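Local coordinates for protein cytolethal distending toxin subunit A (Haemophilus ducreyi, PDB 1SR4) that forms, probably with CdtC, the lectin-like heterodimer required to deliver the genotoxic subunit CdtB of cytolethal distending toxin into host cells, at residues L70-L82 and L117-D131. Numbering follows the deposited sequence.
Sequences LLTVWALAKRNWL and LGTCVEAYGNGLIHD
His-130 fills the curl of the loop that follows strand 69-73. Val-73 CG2 sits over the middle of one imidazole face, a CH-pi contact 3.9 Å from the ring centroid, and Arg-79 N lies over the opposite face. With CG placed between the backbone N and carbonyl carbon (chi1 66°), the ring reaches into the loop. NE2 makes a weak hydrogen bond to Ala-75 O there, while from its own segment Thr-119 OG1 hydrogen-bonds ND1 at 2.7 Å; bonded at both nitrogens, the ring is restrained in rotation. Beside it the backbones join: Arg-79 N, in a type II turn, donates to His-130 O at 2.7 Å, and Leu-82 N bonds to Leu-128 O. Beneath, packing is dense and apolar: Leu-82 CD2 wedges between Val-121 CG2 and Leu-128 CB, and the Leu-71 and Leu-128 side chains cross at about a right angle, CD1 to CD1 4.0 Å, next to Val-176 of strand 176-179. The outer side is polar and partly wet. Arg-79 NH1 forms a salt bridge to Asp-131 OD2 (2.9 Å); OD2 lies in the guanidinium plane, whereas NH1 approaches from above the carboxylate plane. Ile-129 CD1 covers one guanidinium face, and a water accepts from Arg-79 NH2 and donates weakly to Glu-122 OE2, while Gln-140 holds OE1. Exposed Trp-81 lays CH2 against the edge of Tyr-124, 3.6 Å from CD2. A loop, inferred to help bind target cells, thus rests on hairpin 120-131 within the ricin-type beta-trefoil.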
ATOM      1  N   LEU A  70      11.557  13.158  11.565  1.00 10.91           N
ATOM      2  CA  LEU A  70      11.874  11.794  11.131  1.00  9.06           C
ATOM      3  C   LEU A  70      12.730  11.044  12.169  1.00  8.68           C
ATOM      4  O   LEU A  70      13.711  11.590  12.675  1.00  7.35           O
ATOM      5  CB  LEU A  70      12.635  11.875   9.800  1.00  8.55           C
ATOM      6  CG  LEU A  70      12.067  12.841   8.750  1.00  8.57           C
ATOM      7  CD1 LEU A  70      13.115  13.087   7.636  1.00  9.34           C
ATOM      8  CD2 LEU A  70      10.784  12.276   8.185  1.00  5.27           C
ATOM      9  N   LEU A  71      12.347   9.809  12.505  1.00  7.32           N
ATOM     10  CA  LEU A  71      13.131   9.029  13.456  1.00  9.59           C
ATOM     11  C   LEU A  71      14.527   8.898  12.841  1.00  9.36           C
ATOM     12  O   LEU A  71      14.672   8.454  11.700  1.00  8.61           O
ATOM     13  CB  LEU A  71      12.543   7.637  13.642  1.00  9.27           C
ATOM     14  CG  LEU A  71      13.334   6.831  14.693  1.00 12.58           C
ATOM     15  CD1 LEU A  71      13.125   7.440  16.117  1.00  7.73           C
ATOM     16  CD2 LEU A  71      12.878   5.376  14.668  1.00  9.52           C
ATOM     17  N   THR A  72      15.556   9.260  13.597  1.00  8.64           N
ATOM     18  CA  THR A  72      16.899   9.199  13.043  1.00  8.79           C
ATOM     19  C   THR A  72      18.022   8.965  14.049  1.00 10.19           C
ATOM     20  O   THR A  72      17.892   9.237  15.248  1.00  8.19           O
ATOM     21  CB  THR A  72      17.211  10.520  12.315  1.00  7.52           C
ATOM     22  OG1 THR A  72      18.506  10.463  11.728  1.00  7.90           O
ATOM     23  CG2 THR A  72      17.159  11.686  13.296  1.00  8.17           C
ATOM     24  N   VAL A  73      19.112   8.420  13.528  1.00 10.82           N
ATOM     25  CA  VAL A  73      20.325   8.232  14.300  1.00 10.87           C
ATOM     26  C   VAL A  73      20.840   9.665  14.436  1.00 12.40           C
ATOM     27  O   VAL A  73      20.569  10.506  13.569  1.00 12.39           O
ATOM     28  CB  VAL A  73      21.369   7.429  13.480  1.00 13.00           C
ATOM     29  CG1 VAL A  73      22.795   7.662  14.047  1.00 10.78           C
ATOM     30  CG2 VAL A  73      20.999   5.949  13.472  1.00 10.33           C
ATOM     31  N   TRP A  74      21.516   9.985  15.534  1.00 11.87           N
ATOM     32  CA  TRP A  74      22.103  11.319  15.653  1.00 13.99           C
ATOM     33  C   TRP A  74      23.601  11.034  15.868  1.00 14.58           C
ATOM     34  O   TRP A  74      24.392  11.195  14.945  1.00 13.15           O
ATOM     35  CB  TRP A  74      21.512  12.121  16.818  1.00 15.52           C
ATOM     36  CG  TRP A  74      22.130  13.474  16.908  1.00 23.04           C
ATOM     37  CD1 TRP A  74      22.092  14.463  15.959  1.00 24.73           C
ATOM     38  CD2 TRP A  74      22.953  13.968  17.967  1.00 26.50           C
ATOM     39  NE1 TRP A  74      22.848  15.541  16.364  1.00 25.43           N
ATOM     40  CE2 TRP A  74      23.387  15.265  17.592  1.00 27.37           C
ATOM     41  CE3 TRP A  74      23.371  13.442  19.196  1.00 28.75           C
ATOM     42  CZ2 TRP A  74      24.220  16.041  18.407  1.00 29.32           C
ATOM     43  CZ3 TRP A  74      24.206  14.217  20.009  1.00 31.48           C
ATOM     44  CH2 TRP A  74      24.618  15.500  19.608  1.00 30.17           C
ATOM     45  N   ALA A  75      23.979  10.576  17.065  1.00 13.70           N
ATOM     46  CA  ALA A  75      25.384  10.223  17.329  1.00 16.28           C
ATOM     47  C   ALA A  75      25.574   8.897  16.603  1.00 15.22           C
ATOM     48  O   ALA A  75      24.814   7.943  16.817  1.00 15.01           O
ATOM     49  CB  ALA A  75      25.635  10.056  18.840  1.00 14.97           C
ATOM     50  N   LEU A  76      26.584   8.838  15.749  1.00 14.38           N
ATOM     51  CA  LEU A  76      26.838   7.657  14.931  1.00 15.53           C
ATOM     52  C   LEU A  76      27.275   6.366  15.609  1.00 16.88           C
ATOM     53  O   LEU A  76      26.986   5.287  15.098  1.00 15.58           O
ATOM     54  CB  LEU A  76      27.858   7.999  13.836  1.00 16.87           C
ATOM     55  CG  LEU A  76      27.535   9.166  12.895  1.00 16.02           C
ATOM     56  CD1 LEU A  76      28.679   9.331  11.879  1.00 17.32           C
ATOM     57  CD2 LEU A  76      26.218   8.907  12.169  1.00 13.98           C
ATOM     58  N   ALA A  77      27.971   6.452  16.737  1.00 17.42           N
ATOM     59  CA  ALA A  77      28.425   5.232  17.399  1.00 18.65           C
ATOM     60  C   ALA A  77      27.237   4.379  17.841  1.00 18.66           C
ATOM     61  O   ALA A  77      26.190   4.913  18.223  1.00 16.36           O
ATOM     62  CB  ALA A  77      29.298   5.584  18.610  1.00 21.08           C
ATOM     63  N   LYS A  78      27.409   3.060  17.787  1.00 17.49           N
ATOM     64  CA  LYS A  78      26.361   2.129  18.189  1.00 19.54           C
ATOM     65  C   LYS A  78      25.895   2.360  19.623  1.00 17.50           C
ATOM     66  O   LYS A  78      26.660   2.808  20.469  1.00 17.07           O
ATOM     67  CB  LYS A  78      26.861   0.687  18.039  1.00 22.98           C
ATOM     68  CG  LYS A  78      27.093   0.266  16.598  1.00 26.46           C
ATOM     69  CD  LYS A  78      27.551  -1.182  16.531  1.00 32.62           C
ATOM     70  CE  LYS A  78      29.054  -1.305  16.689  1.00 33.72           C
ATOM     71  NZ  LYS A  78      29.740  -0.836  15.443  1.00 36.56           N
ATOM     72  N   ARG A  79      24.625   2.062  19.867  1.00 16.35           N
ATOM     73  CA  ARG A  79      23.985   2.190  21.173  1.00 16.68           C
ATOM     74  C   ARG A  79      23.633   3.597  21.634  1.00 16.70           C
ATOM     75  O   ARG A  79      23.197   3.794  22.766  1.00 17.78           O
ATOM     76  CB  ARG A  79      24.786   1.446  22.261  1.00 17.77           C
ATOM     77  CG  ARG A  79      24.815  -0.074  22.015  1.00 18.43           C
ATOM     78  CD  ARG A  79      25.256  -0.896  23.230  1.00 23.65           C
ATOM     79  NE  ARG A  79      24.259  -0.924  24.304  1.00 24.68           N
ATOM     80  CZ  ARG A  79      23.146  -1.663  24.294  1.00 26.71           C
ATOM     81  NH1 ARG A  79      22.857  -2.455  23.268  1.00 25.18           N
ATOM     82  NH2 ARG A  79      22.314  -1.613  25.324  1.00 27.88           N
ATOM     83  N   ASN A  80      23.784   4.576  20.751  1.00 15.21           N
ATOM     84  CA  ASN A  80      23.406   5.938  21.099  1.00 13.44           C
ATOM     85  C   ASN A  80      21.910   6.084  20.842  1.00 12.49           C
ATOM     86  O   ASN A  80      21.334   5.339  20.043  1.00 10.12           O
ATOM     87  CB  ASN A  80      24.184   6.937  20.252  1.00 14.63           C
ATOM     88  CG  ASN A  80      25.517   7.280  20.857  1.00 16.51           C
ATOM     89  OD1 ASN A  80      25.578   7.963  21.877  1.00 18.60           O
ATOM     90  ND2 ASN A  80      26.593   6.804  20.241  1.00 16.52           N
ATOM     91  N   TRP A  81      21.294   7.040  21.524  1.00 11.80           N
ATOM     92  CA  TRP A  81      19.873   7.287  21.400  1.00 12.50           C
ATOM     93  C   TRP A  81      19.470   7.814  20.026  1.00 12.22           C
ATOM     94  O   TRP A  81      20.216   8.536  19.368  1.00 11.12           O
ATOM     95  CB  TRP A  81      19.386   8.331  22.419  1.00 11.56           C
ATOM     96  CG  TRP A  81      19.546   8.009  23.867  1.00 16.46           C
ATOM     97  CD1 TRP A  81      20.353   8.657  24.767  1.00 17.16           C
ATOM     98  CD2 TRP A  81      18.824   7.019  24.617  1.00 15.57           C
ATOM     99  NE1 TRP A  81      20.173   8.133  26.028  1.00 16.58           N
ATOM    100  CE2 TRP A  81      19.241   7.129  25.966  1.00 17.54           C
ATOM    101  CE3 TRP A  81      17.868   6.051  24.281  1.00 16.30           C
ATOM    102  CZ2 TRP A  81      18.727   6.309  26.984  1.00 18.68           C
ATOM    103  CZ3 TRP A  81      17.358   5.234  25.291  1.00 19.10           C
ATOM    104  CH2 TRP A  81      17.792   5.373  26.629  1.00 19.23           C
ATOM    105  N   LEU A  82      18.258   7.455  19.635  1.00  9.36           N
ATOM    106  CA  LEU A  82      17.659   7.911  18.394  1.00  9.94           C
ATOM    107  C   LEU A  82      16.843   9.127  18.791  1.00  8.20           C
ATOM    108  O   LEU A  82      16.398   9.231  19.930  1.00 10.16           O
ATOM    109  CB  LEU A  82      16.721   6.834  17.832  1.00  9.17           C
ATOM    110  CG  LEU A  82      17.195   5.941  16.686  1.00 14.86           C
ATOM    111  CD1 LEU A  82      18.660   5.559  16.826  1.00 12.10           C
ATOM    112  CD2 LEU A  82      16.287   4.732  16.607  1.00 11.05           C
ATOM    113  N   LEU A 117      24.196   3.158   8.142  1.00 13.61           N
ATOM    114  CA  LEU A 117      24.996   2.401   9.097  1.00 12.87           C
ATOM    115  C   LEU A 117      24.754   0.898   9.196  1.00 13.20           C
ATOM    116  O   LEU A 117      25.582   0.182   9.745  1.00 14.35           O
ATOM    117  CB  LEU A 117      24.849   3.037  10.477  1.00 12.17           C
ATOM    118  CG  LEU A 117      25.178   4.535  10.531  1.00 13.46           C
ATOM    119  CD1 LEU A 117      24.866   5.070  11.934  1.00 14.52           C
ATOM    120  CD2 LEU A 117      26.655   4.774  10.198  1.00 15.69           C
ATOM    121  N   GLY A 118      23.629   0.420   8.676  1.00 12.58           N
ATOM    122  CA  GLY A 118      23.358  -1.003   8.737  1.00 12.58           C
ATOM    123  C   GLY A 118      22.987  -1.504  10.121  1.00 11.11           C
ATOM    124  O   GLY A 118      22.865  -2.708  10.328  1.00 12.10           O
ATOM    125  N   THR A 119      22.822  -0.599  11.075  1.00 11.13           N
ATOM    126  CA  THR A 119      22.433  -1.013  12.426  1.00 11.38           C
ATOM    127  C   THR A 119      20.901  -1.071  12.522  1.00 12.84           C
ATOM    128  O   THR A 119      20.188  -0.607  11.621  1.00 12.26           O
ATOM    129  CB  THR A 119      22.998  -0.049  13.511  1.00 13.83           C
ATOM    130  OG1 THR A 119      22.709   1.308  13.162  1.00 14.89           O
ATOM    131  CG2 THR A 119      24.516  -0.206  13.625  1.00 15.97           C
ATOM    132  N   CYS A 120      20.397  -1.638  13.611  1.00 11.21           N
ATOM    133  CA  CYS A 120      18.954  -1.789  13.805  1.00 11.72           C
ATOM    134  C   CYS A 120      18.385  -0.974  14.950  1.00 11.85           C
ATOM    135  O   CYS A 120      19.064  -0.763  15.972  1.00 10.04           O
ATOM    136  CB  CYS A 120      18.620  -3.265  14.047  1.00 14.14           C
ATOM    137  SG  CYS A 120      18.543  -4.224  12.510  1.00 19.27           S
ATOM    138  N   VAL A 121      17.134  -0.531  14.777  1.00  9.64           N
ATOM    139  CA  VAL A 121      16.440   0.233  15.807  1.00  8.50           C
ATOM    140  C   VAL A 121      16.241  -0.770  16.928  1.00 10.38           C
ATOM    141  O   VAL A 121      15.875  -1.921  16.667  1.00 10.98           O
ATOM    142  CB  VAL A 121      15.046   0.735  15.334  1.00  7.99           C
ATOM    143  CG1 VAL A 121      14.231   1.203  16.534  1.00  6.28           C
ATOM    144  CG2 VAL A 121      15.209   1.906  14.308  1.00  7.40           C
ATOM    145  N   GLU A 122      16.472  -0.344  18.168  1.00 10.84           N
ATOM    146  CA  GLU A 122      16.330  -1.248  19.317  1.00 11.65           C
ATOM    147  C   GLU A 122      15.726  -0.549  20.545  1.00 10.17           C
ATOM    148  O   GLU A 122      16.171   0.536  20.930  1.00 10.91           O
ATOM    149  CB  GLU A 122      17.704  -1.813  19.693  1.00 12.41           C
ATOM    150  CG  GLU A 122      17.636  -2.916  20.744  1.00 16.12           C
ATOM    151  CD  GLU A 122      18.978  -3.557  21.028  1.00 19.41           C
ATOM    152  OE1 GLU A 122      19.755  -3.803  20.072  1.00 18.09           O
ATOM    153  OE2 GLU A 122      19.248  -3.835  22.222  1.00 24.21           O
ATOM    154  N   ALA A 123      14.712  -1.159  21.154  1.00  9.95           N
ATOM    155  CA  ALA A 123      14.100  -0.585  22.343  1.00 10.27           C
ATOM    156  C   ALA A 123      15.102  -0.780  23.477  1.00 12.70           C
ATOM    157  O   ALA A 123      15.616  -1.889  23.680  1.00 12.49           O
ATOM    158  CB  ALA A 123      12.793  -1.308  22.679  1.00 11.22           C
ATOM    159  N   TYR A 124      15.371   0.295  24.212  1.00 13.11           N
ATOM    160  CA  TYR A 124      16.315   0.253  25.329  1.00 14.09           C
ATOM    161  C   TYR A 124      15.933   1.299  26.376  1.00 14.54           C
ATOM    162  O   TYR A 124      15.746   2.481  26.046  1.00 13.57           O
ATOM    163  CB  TYR A 124      17.737   0.520  24.838  1.00 15.48           C
ATOM    164  CG  TYR A 124      18.703   0.695  25.984  1.00 17.75           C
ATOM    165  CD1 TYR A 124      19.178  -0.410  26.689  1.00 19.95           C
ATOM    166  CD2 TYR A 124      19.048   1.967  26.435  1.00 18.60           C
ATOM    167  CE1 TYR A 124      19.964  -0.252  27.825  1.00 23.25           C
ATOM    168  CE2 TYR A 124      19.832   2.145  27.563  1.00 22.38           C
ATOM    169  CZ  TYR A 124      20.285   1.029  28.259  1.00 25.26           C
ATOM    170  OH  TYR A 124      21.038   1.187  29.398  1.00 28.24           O
ATOM    171  N   GLY A 125      15.815   0.872  27.638  1.00 14.00           N
ATOM    172  CA  GLY A 125      15.438   1.800  28.689  1.00 12.59           C
ATOM    173  C   GLY A 125      14.132   2.488  28.316  1.00 14.79           C
ATOM    174  O   GLY A 125      13.166   1.815  27.946  1.00 13.92           O
ATOM    175  N   ASN A 126      14.086   3.817  28.417  1.00 14.15           N
ATOM    176  CA  ASN A 126      12.878   4.561  28.070  1.00 15.28           C
ATOM    177  C   ASN A 126      12.928   5.194  26.682  1.00 15.21           C
ATOM    178  O   ASN A 126      12.299   6.221  26.461  1.00 15.73           O
ATOM    179  CB  ASN A 126      12.606   5.675  29.080  1.00 16.63           C
ATOM    180  CG  ASN A 126      12.337   5.147  30.475  1.00 16.93           C
ATOM    181  OD1 ASN A 126      11.796   4.058  30.645  1.00 17.37           O
ATOM    182  ND2 ASN A 126      12.708   5.926  31.478  1.00 18.41           N
ATOM    183  N   GLY A 127      13.668   4.594  25.755  1.00 15.12           N
ATOM    184  CA  GLY A 127      13.751   5.156  24.412  1.00 13.80           C
ATOM    185  C   GLY A 127      14.203   4.153  23.369  1.00 14.01           C
ATOM    186  O   GLY A 127      14.006   2.955  23.520  1.00 12.70           O
ATOM    187  N   LEU A 128      14.823   4.644  22.307  1.00 12.28           N
ATOM    188  CA  LEU A 128      15.301   3.775  21.248  1.00 12.12           C
ATOM    189  C   LEU A 128      16.765   4.080  20.985  1.00 11.65           C
ATOM    190  O   LEU A 128      17.189   5.208  21.137  1.00 12.53           O
ATOM    191  CB  LEU A 128      14.514   4.028  19.949  1.00 12.22           C
ATOM    192  CG  LEU A 128      12.999   3.792  19.907  1.00 10.20           C
ATOM    193  CD1 LEU A 128      12.465   4.272  18.548  1.00  8.42           C
ATOM    194  CD2 LEU A 128      12.682   2.298  20.127  1.00  7.46           C
ATOM    195  N   ILE A 129      17.528   3.066  20.587  1.00 12.92           N
ATOM    196  CA  ILE A 129      18.933   3.260  20.233  1.00 12.57           C
ATOM    197  C   ILE A 129      19.077   2.488  18.935  1.00 13.23           C
ATOM    198  O   ILE A 129      18.089   1.978  18.419  1.00 13.05           O
ATOM    199  CB  ILE A 129      19.891   2.635  21.281  1.00 13.00           C
ATOM    200  CG1 ILE A 129      19.685   1.116  21.341  1.00 13.80           C
ATOM    201  CG2 ILE A 129      19.686   3.300  22.643  1.00  9.73           C
ATOM    202  CD1 ILE A 129      20.658   0.383  22.278  1.00 15.26           C
ATOM    203  N   HIS A 130      20.286   2.433  18.387  1.00 13.50           N
ATOM    204  CA  HIS A 130      20.538   1.626  17.202  1.00 13.05           C
ATOM    205  C   HIS A 130      21.735   0.757  17.591  1.00 13.76           C
ATOM    206  O   HIS A 130      22.629   1.215  18.311  1.00 14.41           O
ATOM    207  CB  HIS A 130      20.827   2.495  15.955  1.00 11.11           C
ATOM    208  CG  HIS A 130      22.100   3.282  16.021  1.00 10.15           C
ATOM    209  ND1 HIS A 130      23.212   2.963  15.272  1.00  8.69           N
ATOM    210  CD2 HIS A 130      22.421   4.402  16.711  1.00  9.20           C
ATOM    211  CE1 HIS A 130      24.163   3.852  15.495  1.00  9.78           C
ATOM    212  NE2 HIS A 130      23.709   4.736  16.366  1.00  9.75           N
ATOM    213  N   ASP A 131      21.732  -0.504  17.170  1.00 15.27           N
ATOM    214  CA  ASP A 131      22.828  -1.419  17.492  1.00 15.05           C
ATOM    215  C   ASP A 131      22.892  -2.524  16.452  1.00 17.78           C
ATOM    216  O   ASP A 131      22.022  -2.623  15.566  1.00 16.84           O
ATOM    217  CB  ASP A 131      22.633  -2.036  18.888  1.00 16.24           C
ATOM    218  CG  ASP A 131      23.945  -2.563  19.502  1.00 17.76           C
ATOM    219  OD1 ASP A 131      25.028  -2.389  18.908  1.00 15.11           O
ATOM    220  OD2 ASP A 131      23.887  -3.140  20.602  1.00 18.84           O
TER
HETATM  221  O   HOH W   1      20.314  -3.874  25.365  1.00 32.21           O
HETATM  222  O   HOH W   2      15.051   7.423  21.938  1.00  9.81           O